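Local coordinates for bifunctional purine biosynthetic protein ADE5,7 (Cryptococcus neoformans var. grubii serotype A, PDB 7LVO) that catalyses two ATP-dependent steps of de novo purine biosynthesis, the fragment described here being the N-terminal half that joins glycine to phosphoribosylamine, at residues 151-156 with 330-335. Numbering follows the deposited sequence.
Sequences EFMARH and LEYNVR
Met153 and Tyr332 lie alongside each other and run in opposite directions, the thioether reaching from helix 146-155 toward strand 326-333 while the phenol reaches back toward the helix. From CB the methionine chain leaves beside the backbone N (chi1 -63°) and stays extended through CG, SD and CE, which gives it the length to pass along the ring. Met153 CG is the first atom to meet the tyrosine, 3.9 Å from Tyr332 CE2. Met153 SD follows in a Met-aromatic contact, 5.3 Å from the centroid of the Tyr332 ring and 49° off the ring normal, an oblique approach. The methyl at the tip sits closest: Met153 CE is 3.3 Å from Tyr332 CE2 and 3.4 Å from Tyr332 CD2, tight packing for carbon atoms. Both segments belong to the ATP-grasp domain, where the helix packs against the outermost strand of an antiparallel sheet; Leu330 and Glu331 both make backbone hydrogen bonds with Gly319 of strand 315-323, as in a classic beta bulge. Tyr332 points toward the helix, whereas Glu331, a predicted magnesium ligand, starts away from it, and Asn333, the other predicted ligand, follows directly in the strand. Phe152 makes a looser second contact: Phe152 CD1 lies 4.3 Å from Tyr332 CE2, and the hydroxyl of Tyr332 comes up at the edge of the phenylalanine ring, near its plane. One face of the Phe152 ring carries His156, whose CD2 stands 3.3 Å above the plane, toward the rim. Tyr332 OH, buried, and Thr301 OG1 of helix 287-307 share a hydrogen bond, and the same helix also packs against Phe152 through Thr301 and Met305.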
loop_
_atom_site.group_PDB
_atom_site.type_symbol
_atom_site.label_atom_id
_atom_site.label_comp_id
_atom_site.label_asym_id
_atom_site.label_seq_id
_atom_site.Cartn_x
_atom_site.Cartn_y
_atom_site.Cartn_z
ATOM N N GLU A 151 20.187 1.286 -4.563
ATOM C CA GLU A 151 21.490 1.589 -3.982
ATOM C C GLU A 151 21.487 1.313 -2.482
ATOM O O GLU A 151 22.443 0.745 -1.948
ATOM C CB GLU A 151 21.865 3.047 -4.260
ATOM C CG GLU A 151 23.251 3.437 -3.762
ATOM C CD GLU A 151 23.476 4.943 -3.750
ATOM O OE1 GLU A 151 22.608 5.688 -4.258
ATOM O OE2 GLU A 151 24.520 5.384 -3.227
ATOM N N PHE A 152 20.420 1.722 -1.790
ATOM C CA PHE A 152 20.307 1.454 -0.361
ATOM C C PHE A 152 20.402 -0.039 -0.073
ATOM O O PHE A 152 21.068 -0.453 0.880
ATOM C CB PHE A 152 18.986 2.029 0.166
ATOM C CG PHE A 152 18.690 1.671 1.598
ATOM C CD1 PHE A 152 18.002 0.512 1.911
ATOM C CD2 PHE A 152 19.102 2.496 2.631
ATOM C CE1 PHE A 152 17.734 0.179 3.226
ATOM C CE2 PHE A 152 18.838 2.166 3.948
ATOM C CZ PHE A 152 18.155 1.012 4.248
ATOM N N MET A 153 19.739 -0.866 -0.885
ATOM C CA MET A 153 19.764 -2.302 -0.644
ATOM C C MET A 153 21.175 -2.858 -0.809
ATOM O O MET A 153 21.647 -3.649 0.017
ATOM C CB MET A 153 18.789 -3.007 -1.593
ATOM C CG MET A 153 17.336 -2.626 -1.397
ATOM S SD MET A 153 16.274 -3.302 -2.702
ATOM C CE MET A 153 14.795 -2.307 -2.502
ATOM N N ALA A 154 21.866 -2.449 -1.875
ATOM C CA ALA A 154 23.214 -2.954 -2.111
ATOM C C ALA A 154 24.178 -2.488 -1.026
ATOM O O ALA A 154 25.019 -3.264 -0.562
ATOM C CB ALA A 154 23.699 -2.513 -3.490
ATOM N N ARG A 155 24.066 -1.227 -0.603
ATOM C CA ARG A 155 24.973 -0.709 0.414
ATOM C C ARG A 155 24.816 -1.442 1.740
ATOM O O ARG A 155 25.770 -1.511 2.523
ATOM C CB ARG A 155 24.743 0.794 0.615
ATOM C CG ARG A 155 25.517 1.382 1.770
ATOM C CD ARG A 155 25.467 2.910 1.778
ATOM N NE ARG A 155 24.118 3.422 1.982
ATOM C CZ ARG A 155 23.310 3.816 1.007
ATOM N NH1 ARG A 155 23.684 3.771 -0.264
ATOM N NH2 ARG A 155 22.095 4.259 1.315
ATOM N N HIS A 156 23.632 -1.978 2.020
ATOM C CA HIS A 156 23.374 -2.682 3.269
ATOM C C HIS A 156 23.233 -4.189 3.082
ATOM O O HIS A 156 22.753 -4.874 3.987
ATOM C CB HIS A 156 22.117 -2.114 3.932
ATOM C CG HIS A 156 22.244 -0.679 4.333
ATOM N ND1 HIS A 156 23.027 -0.270 5.387
ATOM C CD2 HIS A 156 21.685 0.443 3.821
ATOM C CE1 HIS A 156 22.948 1.043 5.513
ATOM N NE2 HIS A 156 22.138 1.500 4.575
ATOM N N LEU A 330 11.580 -6.759 -4.171
ATOM C CA LEU A 330 11.234 -6.137 -5.443
ATOM C C LEU A 330 11.141 -4.618 -5.310
ATOM O O LEU A 330 11.627 -3.885 -6.177
ATOM C CB LEU A 330 9.911 -6.688 -5.962
ATOM C CG LEU A 330 9.859 -8.169 -6.333
ATOM C CD1 LEU A 330 8.470 -8.524 -6.850
ATOM C CD2 LEU A 330 10.922 -8.512 -7.364
ATOM N N GLU A 331 10.536 -4.132 -4.229
ATOM C CA GLU A 331 10.356 -2.698 -4.045
ATOM C C GLU A 331 9.914 -2.423 -2.618
ATOM O O GLU A 331 9.301 -3.275 -1.968
ATOM C CB GLU A 331 9.319 -2.137 -5.028
ATOM C CG GLU A 331 7.936 -2.753 -4.872
ATOM C CD GLU A 331 6.957 -2.275 -5.926
ATOM O OE1 GLU A 331 7.409 -1.735 -6.959
ATOM O OE2 GLU A 331 5.736 -2.436 -5.718
ATOM N N TYR A 332 10.242 -1.225 -2.141
ATOM C CA TYR A 332 9.753 -0.728 -0.864
ATOM C C TYR A 332 8.550 0.177 -1.116
ATOM O O TYR A 332 8.583 1.029 -2.013
ATOM C CB TYR A 332 10.832 0.058 -0.110
ATOM C CG TYR A 332 11.950 -0.769 0.473
ATOM C CD1 TYR A 332 11.703 -1.712 1.462
ATOM C CD2 TYR A 332 13.260 -0.587 0.060
ATOM C CE1 TYR A 332 12.726 -2.462 2.003
ATOM C CE2 TYR A 332 14.293 -1.334 0.598
ATOM C CZ TYR A 332 14.020 -2.271 1.567
ATOM O OH TYR A 332 15.047 -3.007 2.100
ATOM N N ASN A 333 7.494 -0.014 -0.338
ATOM C CA ASN A 333 6.391 0.929 -0.239
ATOM C C ASN A 333 6.337 1.430 1.202
ATOM O O ASN A 333 6.497 0.644 2.148
ATOM C CB ASN A 333 5.070 0.289 -0.644
ATOM C CG ASN A 333 4.988 0.033 -2.150
ATOM O OD1 ASN A 333 6.000 0.013 -2.852
ATOM N ND2 ASN A 333 3.776 -0.158 -2.648
ATOM N N VAL A 334 6.118 2.735 1.367
ATOM C CA VAL A 334 6.292 3.370 2.670
ATOM C C VAL A 334 4.954 3.749 3.279
ATOM O O VAL A 334 4.843 4.758 3.986
ATOM C CB VAL A 334 7.210 4.603 2.561
ATOM C CG1 VAL A 334 8.608 4.196 2.057
ATOM C CG2 VAL A 334 6.589 5.653 1.645
ATOM N N ARG A 335 3.931 2.943 3.012
ATOM C CA ARG A 335 2.603 3.172 3.559
ATOM C C ARG A 335 1.806 1.883 3.440
ATOM O O ARG A 335 2.245 0.912 2.821
ATOM C CB ARG A 335 1.897 4.330 2.846
ATOM C CG ARG A 335 2.210 4.466 1.357
ATOM C CD ARG A 335 1.852 3.222 0.580
ATOM N NE ARG A 335 2.179 3.349 -0.839
ATOM C CZ ARG A 335 1.948 2.412 -1.749
ATOM N NH1 ARG A 335 1.368 1.269 -1.428
ATOM N NH2 ARG A 335 2.305 2.628 -3.010
#